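Local structure of putative transcriptional regulator, sugar-binding family (Arthrobacter aurescens, 3NZE) at residues A[82-87]-A[114-119]; A[57-62]-A[148-153]; A[71-76]-A[106-111]. The protein is probably a SorC-family transcriptional regulator that binds DNA through one part and a sugar or related effector through a Rossmann-like effector-binding domain. All blocks are in the same frame, centred on the assembly; numbering follows the deposited sequence. Where two conformers were deposited one is given.

From the N terminus, the chain enters strand 59-62, which opens contact 2, then helix 66-73 and its exit loop, which open contact 3, and next strand 84-87, which opens contact 1. Helix 99-113 returns to close contact 3, and strand 116-118 follows at once to close contact 1, so these two loops cross. Contact 2 closes last, when residues 148-153 leave helix 139-149 and enter strand 153-160; its long loop encloses both others. Contacts 1 and 2 lie in one sheet, where strand 84-87 lines up between 116-118 and 59-62. Contact 3 ties helix 66-73 and the loop after it to helix 99-113, and Met106 and Phe109 reach from there to the sheet.

Contact 1: A[82-87]-A[114-119]; sequences DSIVVQ and GARVEQ
Val85 both gives and takes a backbone bond with strand 116-118, its N reaching Arg116 O at 2.8 Å and its O receiving Glu118 N at 2.9 Å; Arg116 N to Ser83 O and Gln87 N to Glu118 O continue the parallel ladder. The tight face carries Val85 and Val117, beta-branched residues suited to a strand under a helix: in one of the two conformers of Val85, CG2 lies 3.6 Å from Val117 CG2, and Met106 of helix 99-113 rests on both. Helix 139-149 partly covers the other face, Leu147 lying against Ile84 and Glu118, but solvent reaches it where Arg116 lies. Here Ile84 runs beside Arg116, with CG1 3.6 Å above the guanidinium plane. A bend in the arginine chain (chi3 88°) brings the group to Glu118, whose OE2 accepts from Arg116 NE (2.7 Å) and NH2 in a side-on salt bridge. Arginine suits the place: its flat guanidinium can cover a hydrocarbon side chain while in-plane N-H groups bind a carboxylate. Glu118 binds calcium in one crystal structure of this protein, but not here. At the C-terminal end Gln119 NE2 donates to Gln87 OE1 (2.9 Å), which also accepts from Phe120 N; Gln87 NE2 turns to Asn89 O. At the N-terminal end a water bridges Ser83 N and Gly114 O. Strand 84-87, helix 99-113 and strand 116-118 form a beta-alpha-beta crossover of a Rossmann-like fold.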
# COMPACT_ATOMS: atom_id res chain seq x y z
N ASP A 82 -15.90 -9.43 15.83
CA ASP A 82 -16.61 -9.59 14.56
C ASP A 82 -15.98 -8.83 13.40
O ASP A 82 -16.65 -8.48 12.43
CB ASP A 82 -18.08 -9.19 14.71
CG ASP A 82 -18.87 -10.20 15.51
OD1 ASP A 82 -19.29 -9.87 16.64
OD2 ASP A 82 -19.05 -11.33 15.02
N SER A 83 -14.68 -8.59 13.50
CA SER A 83 -13.96 -7.95 12.41
C SER A 83 -13.07 -8.93 11.69
O SER A 83 -12.73 -9.99 12.22
CB SER A 83 -13.14 -6.78 12.92
OG SER A 83 -14.01 -5.72 13.30
N ILE A 84 -12.70 -8.57 10.47
CA ILE A 84 -11.91 -9.43 9.62
C ILE A 84 -10.79 -8.62 9.00
O ILE A 84 -11.01 -7.48 8.60
CB ILE A 84 -12.78 -9.95 8.46
CG1 ILE A 84 -13.94 -10.79 8.98
CG2 ILE A 84 -11.94 -10.75 7.47
CD1 ILE A 84 -15.00 -11.09 7.93
N VAL A 85 -9.59 -9.18 8.94
CA VAL A 85 -8.53 -8.57 8.15
C VAL A 85 -8.33 -9.40 6.90
O VAL A 85 -8.10 -10.61 6.97
CB VAL A 85 -7.20 -8.42 8.92
CG1 VAL A 85 -7.31 -7.31 9.96
CG2 VAL A 85 -6.78 -9.73 9.55
N VAL A 86 -8.45 -8.76 5.74
CA VAL A 86 -8.35 -9.46 4.47
C VAL A 86 -7.13 -9.01 3.67
O VAL A 86 -6.84 -7.82 3.55
CB VAL A 86 -9.67 -9.37 3.64
CG1 VAL A 86 -10.06 -7.90 3.36
CG2 VAL A 86 -9.56 -10.17 2.35
N GLN A 87 -6.40 -9.99 3.14
CA GLN A 87 -5.22 -9.75 2.33
C GLN A 87 -5.63 -9.26 0.94
O GLN A 87 -6.46 -9.89 0.28
CB GLN A 87 -4.47 -11.08 2.22
CG GLN A 87 -3.15 -11.06 1.49
CD GLN A 87 -2.55 -12.46 1.45
OE1 GLN A 87 -2.91 -13.31 2.25
NE2 GLN A 87 -1.64 -12.69 0.52
N GLY A 114 -7.79 -8.88 17.49
CA GLY A 114 -8.67 -10.01 17.73
C GLY A 114 -9.56 -10.27 16.54
O GLY A 114 -10.70 -10.72 16.68
N ALA A 115 -9.04 -9.97 15.35
CA ALA A 115 -9.79 -10.09 14.11
C ALA A 115 -9.46 -11.39 13.41
O ALA A 115 -8.34 -11.87 13.47
CB ALA A 115 -9.46 -8.91 13.19
N ARG A 116 -10.45 -11.96 12.73
CA ARG A 116 -10.20 -13.16 11.94
C ARG A 116 -9.40 -12.80 10.70
O ARG A 116 -9.65 -11.78 10.06
CB ARG A 116 -11.51 -13.83 11.53
CG ARG A 116 -11.29 -15.14 10.80
CD ARG A 116 -12.59 -15.83 10.46
NE ARG A 116 -13.14 -15.39 9.18
CZ ARG A 116 -14.28 -14.72 9.04
NH1 ARG A 116 -15.00 -14.40 10.11
NH2 ARG A 116 -14.70 -14.38 7.83
N VAL A 117 -8.45 -13.66 10.36
CA VAL A 117 -7.60 -13.43 9.20
C VAL A 117 -8.12 -14.18 7.97
O VAL A 117 -8.39 -15.38 8.02
CB VAL A 117 -6.15 -13.87 9.49
CG1 VAL A 117 -5.31 -13.84 8.22
CG2 VAL A 117 -5.53 -12.98 10.57
N GLU A 118 -8.25 -13.46 6.85
CA GLU A 118 -8.62 -14.09 5.59
C GLU A 118 -7.55 -13.86 4.53
O GLU A 118 -7.33 -12.75 4.06
CB GLU A 118 -9.96 -13.56 5.09
CG GLU A 118 -11.15 -13.94 5.98
CD GLU A 118 -11.56 -15.39 5.84
OE1 GLU A 118 -11.05 -16.08 4.93
OE2 GLU A 118 -12.42 -15.85 6.63
N GLN A 119 -6.88 -14.94 4.15
CA GLN A 119 -5.82 -14.84 3.17
C GLN A 119 -6.26 -15.18 1.75
O GLN A 119 -7.35 -15.71 1.52
CB GLN A 119 -4.60 -15.66 3.60
CG GLN A 119 -3.99 -15.08 4.86
CD GLN A 119 -2.56 -15.50 5.08
OE1 GLN A 119 -2.27 -16.22 6.03
NE2 GLN A 119 -1.66 -15.03 4.21
O HOH W 1 -12.62 -8.78 15.52

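Contact 2: A[57-62]-A[148-153]; sequences NAIIGV and QARMSI
Ile60 and Ile153 lie side by side on the same face of the sheet, their side chains pointing the same way, as parallel neighbours in a sheet do. Ile60 CD1 meets Ile153 CG1, although the spacing is doubtful in detail because Ile153 has two conformers. Between them the backbones are joined by Gly61 N to Ile153 O at 2.9 Å.

Ile59 points its side chain the other way and meets two differently oriented groups. Its CD1 sits 3.7 Å above the centre of the Arg150 guanidinium, so a methyl group rests on the flat face of the cation. The arginine chain bends at chi3 (59°) to bring that face over the isoleucine, which suits a residue at the solvent-exposed edge: its carbons and its flat cation can cover an apolar neighbour. The other branch, Ile59 CG2, lies 4.1 Å from Met151 CB, the two side chains crossing at about a right angle. Met151, a selenomethionine, then leads away toward Gln219 and Val223. With no side chain on Gly61, the selenium can settle 4.0 Å from Gly61 CA.

Ser152 joins Ile59 at both backbone polar atoms. Its N donates to Ile59 O at 2.7 Å, in the carbonyl plane, and its OG accepts from Ile59 N at 3.0 Å with a nearly straight N-H...O angle of 166°. A short hydroxyl suits this place because it supplies an acceptor where the chain has not yet become a strand.

Strand 59-62 thus gains strand 153-160 on one side while Ile60 bonds to strand 84-87 on the other. The resulting order, 116-118, 84-87, 59-62, 153-160, is the 3-2-1-4 order of a Rossmann-like sheet, with the chain crossing back from its edge through helix 139-149.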
# COMPACT_ATOMS: atom_id res chain seq x y z
N ASN A 57 -16.92 -5.23 13.91
CA ASN A 57 -17.82 -5.44 12.79
C ASN A 57 -17.31 -4.78 11.52
O ASN A 57 -18.08 -4.22 10.74
CB ASN A 57 -19.21 -4.89 13.12
CG ASN A 57 -19.85 -5.61 14.28
OD1 ASN A 57 -19.88 -5.10 15.40
ND2 ASN A 57 -20.35 -6.81 14.03
N ALA A 58 -16.00 -4.85 11.31
CA ALA A 58 -15.37 -4.18 10.18
C ALA A 58 -14.54 -5.14 9.35
O ALA A 58 -14.09 -6.18 9.83
CB ALA A 58 -14.50 -3.03 10.67
N ILE A 59 -14.33 -4.78 8.09
CA ILE A 59 -13.45 -5.54 7.22
C ILE A 59 -12.26 -4.65 6.87
O ILE A 59 -12.42 -3.59 6.27
CB ILE A 59 -14.18 -6.02 5.95
CG1 ILE A 59 -15.28 -7.02 6.34
CG2 ILE A 59 -13.20 -6.65 4.96
CD1 ILE A 59 -16.25 -7.32 5.23
N ILE A 60 -11.08 -5.07 7.31
CA ILE A 60 -9.87 -4.28 7.12
C ILE A 60 -9.00 -4.89 6.02
O ILE A 60 -8.45 -5.99 6.20
CB ILE A 60 -9.03 -4.22 8.40
CG1 ILE A 60 -9.90 -3.83 9.61
CG2 ILE A 60 -7.85 -3.28 8.22
CD1 ILE A 60 -10.68 -2.57 9.41
N GLY A 61 -8.86 -4.16 4.92
CA GLY A 61 -8.02 -4.60 3.81
C GLY A 61 -6.57 -4.18 3.99
O GLY A 61 -6.28 -3.02 4.26
N VAL A 62 -5.66 -5.15 3.88
CA VAL A 62 -4.23 -4.86 3.99
C VAL A 62 -3.50 -5.30 2.73
O VAL A 62 -3.56 -6.48 2.35
CB VAL A 62 -3.59 -5.63 5.18
CG1 VAL A 62 -2.09 -5.42 5.22
CG2 VAL A 62 -4.24 -5.22 6.50
N GLN A 148 -12.95 -8.50 -0.17
CA GLN A 148 -12.21 -7.29 -0.49
C GLN A 148 -13.18 -6.18 -0.89
O GLN A 148 -12.98 -5.03 -0.51
CB GLN A 148 -11.22 -7.54 -1.62
CG GLN A 148 -10.01 -8.37 -1.20
CD GLN A 148 -9.13 -8.75 -2.38
OE1 GLN A 148 -9.45 -8.43 -3.52
NE2 GLN A 148 -8.03 -9.46 -2.12
N ALA A 149 -14.22 -6.53 -1.64
CA ALA A 149 -15.17 -5.55 -2.16
C ALA A 149 -15.94 -4.87 -1.04
O ALA A 149 -16.45 -3.75 -1.20
CB ALA A 149 -16.12 -6.21 -3.17
N ARG A 150 -16.03 -5.54 0.10
CA ARG A 150 -16.77 -5.02 1.25
C ARG A 150 -15.88 -4.30 2.27
O ARG A 150 -16.35 -3.95 3.35
CB ARG A 150 -17.50 -6.15 1.97
CG ARG A 150 -18.60 -6.84 1.17
CD ARG A 150 -18.97 -8.18 1.82
NE ARG A 150 -19.42 -8.01 3.19
CZ ARG A 150 -19.42 -8.96 4.12
NH1 ARG A 150 -18.99 -10.17 3.84
NH2 ARG A 150 -19.85 -8.68 5.35
N MSE A 151 -14.60 -4.08 1.96
CA MSE A 151 -13.72 -3.52 2.99
C MSE A 151 -14.13 -2.12 3.47
O MSE A 151 -14.60 -1.29 2.68
CB MSE A 151 -12.26 -3.52 2.55
CG MSE A 151 -11.94 -2.56 1.44
SE MSE A 151 -10.05 -2.72 0.98
CE MSE A 151 -10.27 -3.10 -0.92
N SER A 152 -13.94 -1.89 4.76
CA SER A 152 -14.28 -0.61 5.39
C SER A 152 -13.09 0.34 5.30
O SER A 152 -13.26 1.55 5.07
CB SER A 152 -14.62 -0.83 6.87
OG SER A 152 -15.28 -2.07 7.11
N ILE A 153 -11.90 -0.21 5.50
CA ILE A 153 -10.67 0.57 5.37
C ILE A 153 -9.61 -0.22 4.59
O ILE A 153 -9.66 -1.45 4.51
CB ILE A 153 -10.09 1.04 6.75
CG1 ILE A 153 -9.39 -0.09 7.50
CG2 ILE A 153 -11.18 1.70 7.61
CD1 ILE A 153 -8.78 0.36 8.84

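Contact 3: A[71-76]-A[106-111]; sequences VSRHLT and MRRFGS
Ser72 OG is held from two directions: Arg108 NH1 donates to it at 3.3 Å, and the hydroxyl bonds to Ser69 O, one turn earlier in its own helix. The contact is a helix-to-helix packing in the Rossmann-like fold, where helix 66-73 and the loop after it meet helix 99-113, which lies against the sheet. With chi1 at 71°, Ser72 OG stands between its backbone N and carbonyl carbon, which brings it near Ser69 O. It meets the guanidinium at its edge, close to its plane, along a nearly straight N-H...O line of 162°. Serine is small enough to let the two helices come close: its CB lies 3.8 Å from Arg108 CB.

The arginine chain runs extended from CG to NE along this edge of the interface, its carbons passing Ser72 while the guanidinium reaches the more open side, beside Arg73. There it meets the guanidinium of Arg73, the two planes 38° apart, with Arg108 CZ over the centre of the Arg73 group. Both are donors, so this is a close approach of like charges and not a bond, and it is doubtful in detail because Arg73 has two conformers.

Deeper in, the contact is apolar. Phe109 touches Val85 of the sheet and Leu68 of helix 66-73, and Val71 CG1 approaches its ring at CZ. A large flat ring suits this corner because it can touch the sheet, helix 66-73 and the loop that follows it together. That loop contributes Leu75, which also meets Ala112 and Tyr113 and whose side chain stands at about a right angle to that of Phe109. Its branch tip makes a CH-pi contact: Leu75 CD1 lies over the ring face, 3.6 Å from the Phe109 centroid.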
# COMPACT_ATOMS: atom_id res chain seq x y z
N VAL A 71 4.83 -1.57 9.58
CA VAL A 71 3.62 -1.12 10.26
C VAL A 71 3.06 -2.21 11.19
O VAL A 71 2.71 -1.93 12.34
CB VAL A 71 2.55 -0.71 9.23
CG1 VAL A 71 1.20 -0.43 9.90
CG2 VAL A 71 3.04 0.50 8.45
N SER A 72 3.01 -3.44 10.70
CA SER A 72 2.41 -4.51 11.48
C SER A 72 3.16 -4.77 12.77
O SER A 72 2.58 -5.24 13.75
CB SER A 72 2.31 -5.80 10.66
OG SER A 72 3.59 -6.38 10.45
N ARG A 73 4.46 -4.48 12.78
CA ARG A 73 5.26 -4.69 13.98
C ARG A 73 4.99 -3.66 15.07
O ARG A 73 5.35 -3.87 16.22
CB ARG A 73 6.75 -4.71 13.63
CG ARG A 73 7.16 -5.91 12.81
CD ARG A 73 8.66 -5.96 12.62
NE ARG A 73 9.04 -6.99 11.67
CZ ARG A 73 9.24 -8.27 11.98
NH1 ARG A 73 9.58 -9.13 11.03
NH2 ARG A 73 9.09 -8.68 13.23
N HIS A 74 4.34 -2.55 14.71
CA HIS A 74 4.13 -1.46 15.67
C HIS A 74 2.69 -1.27 16.14
O HIS A 74 2.39 -0.34 16.90
CB HIS A 74 4.69 -0.14 15.11
CG HIS A 74 6.16 -0.17 14.86
ND1 HIS A 74 7.09 -0.06 15.88
CD2 HIS A 74 6.88 -0.31 13.72
CE1 HIS A 74 8.30 -0.13 15.37
NE2 HIS A 74 8.20 -0.27 14.07
N LEU A 75 1.81 -2.16 15.71
CA LEU A 75 0.41 -2.09 16.10
C LEU A 75 0.22 -2.18 17.61
O LEU A 75 0.90 -2.96 18.29
CB LEU A 75 -0.37 -3.21 15.41
CG LEU A 75 -0.39 -3.17 13.88
CD1 LEU A 75 -1.20 -4.34 13.33
CD2 LEU A 75 -0.96 -1.85 13.39
N THR A 76 -0.69 -1.36 18.14
CA THR A 76 -1.04 -1.41 19.56
C THR A 76 -2.24 -2.32 19.74
O THR A 76 -3.23 -2.19 19.02
CB THR A 76 -1.40 -0.01 20.10
OG1 THR A 76 -0.25 0.83 20.05
CG2 THR A 76 -1.90 -0.11 21.54
N MSE A 106 -0.22 -10.56 8.14
CA MSE A 106 -1.63 -10.76 8.42
C MSE A 106 -1.87 -11.22 9.86
O MSE A 106 -2.79 -10.74 10.53
CB MSE A 106 -2.29 -11.69 7.38
CG MSE A 106 -2.06 -11.29 5.94
SE MSE A 106 -2.88 -9.56 5.53
CE MSE A 106 -4.70 -9.94 6.10
N ARG A 107 -1.05 -12.16 10.35
CA ARG A 107 -1.15 -12.63 11.74
C ARG A 107 -0.99 -11.51 12.77
O ARG A 107 -1.75 -11.44 13.74
CB ARG A 107 -0.12 -13.74 12.00
CG ARG A 107 -0.43 -15.03 11.25
CD ARG A 107 0.62 -16.12 11.53
NE ARG A 107 0.41 -17.26 10.63
CZ ARG A 107 -0.07 -18.44 11.02
NH1 ARG A 107 -0.23 -19.42 10.14
NH2 ARG A 107 -0.38 -18.65 12.30
N ARG A 108 -0.02 -10.62 12.57
CA ARG A 108 0.17 -9.47 13.46
C ARG A 108 -1.07 -8.58 13.51
O ARG A 108 -1.44 -8.08 14.59
CB ARG A 108 1.40 -8.66 13.03
CG ARG A 108 2.73 -9.35 13.43
CD ARG A 108 3.94 -8.63 12.85
NE ARG A 108 5.07 -9.54 12.74
CZ ARG A 108 5.79 -9.70 11.63
NH1 ARG A 108 5.52 -9.01 10.54
NH2 ARG A 108 6.80 -10.56 11.63
N PHE A 109 -1.70 -8.38 12.36
CA PHE A 109 -2.92 -7.56 12.32
C PHE A 109 -4.05 -8.29 13.04
O PHE A 109 -4.74 -7.71 13.86
CB PHE A 109 -3.33 -7.22 10.87
CG PHE A 109 -2.76 -5.93 10.36
CD1 PHE A 109 -1.53 -5.90 9.72
CD2 PHE A 109 -3.44 -4.73 10.54
CE1 PHE A 109 -1.00 -4.72 9.25
CE2 PHE A 109 -2.91 -3.55 10.06
CZ PHE A 109 -1.69 -3.53 9.42
N GLY A 110 -4.21 -9.57 12.74
CA GLY A 110 -5.23 -10.36 13.40
C GLY A 110 -5.07 -10.39 14.90
O GLY A 110 -6.06 -10.29 15.64
N SER A 111 -3.83 -10.54 15.36
CA SER A 111 -3.55 -10.63 16.79
C SER A 111 -3.76 -9.30 17.51
O SER A 111 -4.26 -9.26 18.64
CB SER A 111 -2.12 -11.11 17.03
OG SER A 111 -1.97 -12.48 16.70